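Local coordinates for ARO (armadillo repeats only protein) (Plasmodium falciparum Santa Lucia, PDB 5EWP), which probably binds partner proteins through its armadillo repeats in the translocation and attachment of rhoptries to the apical pole of the parasite, at residues I16-K21 / V28-N33. Sequence-based numbering, arbitrary orientation.
Sequences ILRFDK and VQEFVN
Phe19 and Phe31 make the tight, buried half of this contact. Their ring centroids lie 5.5 Å apart with the planes at 61°, an offset edge-to-face pair in which Phe31 turns its edge toward the face of Phe19. The closest atoms are Phe19 CE1 and Phe31 CE1, at 3.5 Å. The CA–CB bond of Phe19 leads away from the partner helix, yet with CG anti to the backbone N (chi1 -179°) the ring swings back to meet it. Leu61 and Leu66 of helix 58-70 pack against Phe19 and Phe31, respectively.

The other half is polar and looser, with water taking part. Glu30 bends at chi2 to bring OE2 to the edge of the Arg18 guanidinium. Arg18 NE meets Glu30 OE2 in a salt bridge modelled at a doubtfully short 2.3 Å. Arg18 NH2 adds a weak, bent hydrogen bond to Glu30 OE2 at 2.9 Å. Farther out, a water accepts from Arg18 NH1 and donates to Asn33 O, linking side chain to backbone. The axes of the two short segments run roughly antiparallel, 149° between their N-to-C directions, as a helical hairpin at the N-terminal end of the armadillo-type superhelix.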
loop_
_atom_site.group_PDB
_atom_site.type_symbol
_atom_site.label_atom_id
_atom_site.label_comp_id
_atom_site.label_asym_id
_atom_site.label_seq_id
_atom_site.Cartn_x
_atom_site.Cartn_y
_atom_site.Cartn_z
ATOM N N ILE A 16 12.159 -14.075 -21.345
ATOM C CA ILE A 16 12.258 -12.783 -22.006
ATOM C C ILE A 16 11.327 -12.736 -23.213
ATOM O O ILE A 16 10.660 -11.734 -23.453
ATOM C CB ILE A 16 13.706 -12.471 -22.434
ATOM C CG1 ILE A 16 14.565 -12.210 -21.193
ATOM C CG2 ILE A 16 13.743 -11.272 -23.386
ATOM C CD1 ILE A 16 16.020 -11.905 -21.500
ATOM N N LEU A 17 11.261 -13.830 -23.964
ATOM C CA LEU A 17 10.351 -13.876 -25.097
ATOM C C LEU A 17 8.897 -13.827 -24.639
ATOM O O LEU A 17 8.085 -13.130 -25.243
ATOM C CB LEU A 17 10.606 -15.122 -25.929
ATOM C CG LEU A 17 11.982 -15.051 -26.584
ATOM C CD1 LEU A 17 12.186 -16.244 -27.438
ATOM C CD2 LEU A 17 12.090 -13.790 -27.420
ATOM N N ARG A 18 8.589 -14.569 -23.578
ATOM C CA ARG A 18 7.245 -14.575 -23.002
ATOM C C ARG A 18 6.870 -13.185 -22.533
ATOM O O ARG A 18 5.757 -12.732 -22.769
ATOM C CB ARG A 18 7.154 -15.576 -21.851
ATOM C CG ARG A 18 7.071 -17.023 -22.316
ATOM C CD ARG A 18 7.134 -18.012 -21.155
ATOM N NE ARG A 18 6.046 -17.839 -20.195
ATOM C CZ ARG A 18 6.083 -18.265 -18.936
ATOM N NH1 ARG A 18 7.160 -18.891 -18.477
ATOM N NH2 ARG A 18 5.045 -18.064 -18.133
ATOM N N PHE A 19 7.813 -12.495 -21.893
ATOM C CA PHE A 19 7.565 -11.130 -21.452
ATOM C C PHE A 19 7.259 -10.197 -22.624
ATOM O O PHE A 19 6.304 -9.417 -22.576
ATOM C CB PHE A 19 8.751 -10.561 -20.658
ATOM C CG PHE A 19 8.509 -9.157 -20.183
ATOM C CD1 PHE A 19 7.881 -8.925 -18.963
ATOM C CD2 PHE A 19 8.848 -8.066 -20.984
ATOM C CE1 PHE A 19 7.624 -7.624 -18.524
ATOM C CE2 PHE A 19 8.587 -6.777 -20.568
ATOM C CZ PHE A 19 7.958 -6.552 -19.337
ATOM N N ASP A 20 8.088 -10.249 -23.664
ATOM C CA ASP A 20 7.908 -9.342 -24.798
ATOM C C ASP A 20 6.570 -9.549 -25.478
ATOM O O ASP A 20 5.916 -8.591 -25.885
ATOM C CB ASP A 20 9.045 -9.513 -25.812
ATOM C CG ASP A 20 10.356 -8.973 -25.294
ATOM O OD1 ASP A 20 10.323 -8.188 -24.316
ATOM O OD2 ASP A 20 11.418 -9.314 -25.867
ATOM N N LYS A 21 6.153 -10.803 -25.586
ATOM C CA LYS A 21 4.869 -11.102 -26.203
ATOM C C LYS A 21 3.720 -10.653 -25.301
ATOM O O LYS A 21 2.744 -10.062 -25.771
ATOM C CB LYS A 21 4.761 -12.593 -26.523
ATOM C CG LYS A 21 3.488 -12.973 -27.284
ATOM C CD LYS A 21 3.472 -14.448 -27.625
ATOM C CE LYS A 21 2.224 -14.830 -28.408
ATOM N NZ LYS A 21 0.992 -14.712 -27.577
ATOM N N VAL A 28 -2.502 -10.254 -19.343
ATOM C CA VAL A 28 -2.528 -10.224 -17.887
ATOM C C VAL A 28 -2.123 -11.561 -17.272
ATOM O O VAL A 28 -1.263 -11.597 -16.393
ATOM C CB VAL A 28 -3.929 -9.809 -17.365
ATOM C CG1 VAL A 28 -4.030 -10.038 -15.867
ATOM C CG2 VAL A 28 -4.188 -8.357 -17.696
ATOM N N GLN A 29 -2.725 -12.660 -17.723
ATOM C CA GLN A 29 -2.431 -13.964 -17.132
ATOM C C GLN A 29 -0.967 -14.347 -17.299
ATOM O O GLN A 29 -0.355 -14.933 -16.395
ATOM C CB GLN A 29 -3.308 -15.061 -17.734
ATOM C CG GLN A 29 -3.125 -16.418 -17.056
ATOM C CD GLN A 29 -3.563 -16.407 -15.601
ATOM O OE1 GLN A 29 -4.761 -16.404 -15.301
ATOM N NE2 GLN A 29 -2.603 -16.396 -14.692
ATOM N N GLU A 30 -0.403 -14.027 -18.456
ATOM C CA GLU A 30 1.002 -14.381 -18.686
ATOM C C GLU A 30 1.932 -13.552 -17.789
ATOM O O GLU A 30 2.899 -14.077 -17.227
ATOM C CB GLU A 30 1.363 -14.191 -20.158
ATOM C CG GLU A 30 2.724 -14.700 -20.549
ATOM C CD GLU A 30 2.890 -16.202 -20.407
ATOM O OE1 GLU A 30 1.886 -16.928 -20.256
ATOM O OE2 GLU A 30 4.046 -16.660 -20.482
ATOM N N PHE A 31 1.628 -12.267 -17.635
ATOM C CA PHE A 31 2.376 -11.434 -16.689
ATOM C C PHE A 31 2.312 -12.020 -15.272
ATOM O O PHE A 31 3.313 -12.081 -14.585
ATOM C CB PHE A 31 1.849 -9.993 -16.680
ATOM C CG PHE A 31 2.389 -9.124 -17.799
ATOM C CD1 PHE A 31 3.736 -9.147 -18.131
ATOM C CD2 PHE A 31 1.544 -8.278 -18.508
ATOM C CE1 PHE A 31 4.229 -8.340 -19.150
ATOM C CE2 PHE A 31 2.027 -7.475 -19.533
ATOM C CZ PHE A 31 3.378 -7.503 -19.850
ATOM N N VAL A 32 1.131 -12.445 -14.820
ATOM C CA VAL A 32 1.050 -13.059 -13.500
ATOM C C VAL A 32 1.922 -14.322 -13.401
ATOM O O VAL A 32 2.647 -14.508 -12.420
ATOM C CB VAL A 32 -0.421 -13.372 -13.139
ATOM C CG1 VAL A 32 -0.510 -14.157 -11.838
ATOM C CG2 VAL A 32 -1.165 -12.065 -12.992
ATOM N N ASN A 33 1.875 -15.171 -14.428
ATOM C CA ASN A 33 2.689 -16.381 -14.457
ATOM C C ASN A 33 4.166 -16.060 -14.457
ATOM O O ASN A 33 4.978 -16.826 -13.926
ATOM C CB ASN A 33 2.364 -17.232 -15.688
ATOM C CG ASN A 33 0.952 -17.758 -15.673
ATOM O OD1 ASN A 33 0.358 -17.919 -14.610
ATOM N ND2 ASN A 33 0.410 -18.035 -16.853
HETATM O O HOH W 1 6.687 -18.420 -15.633
#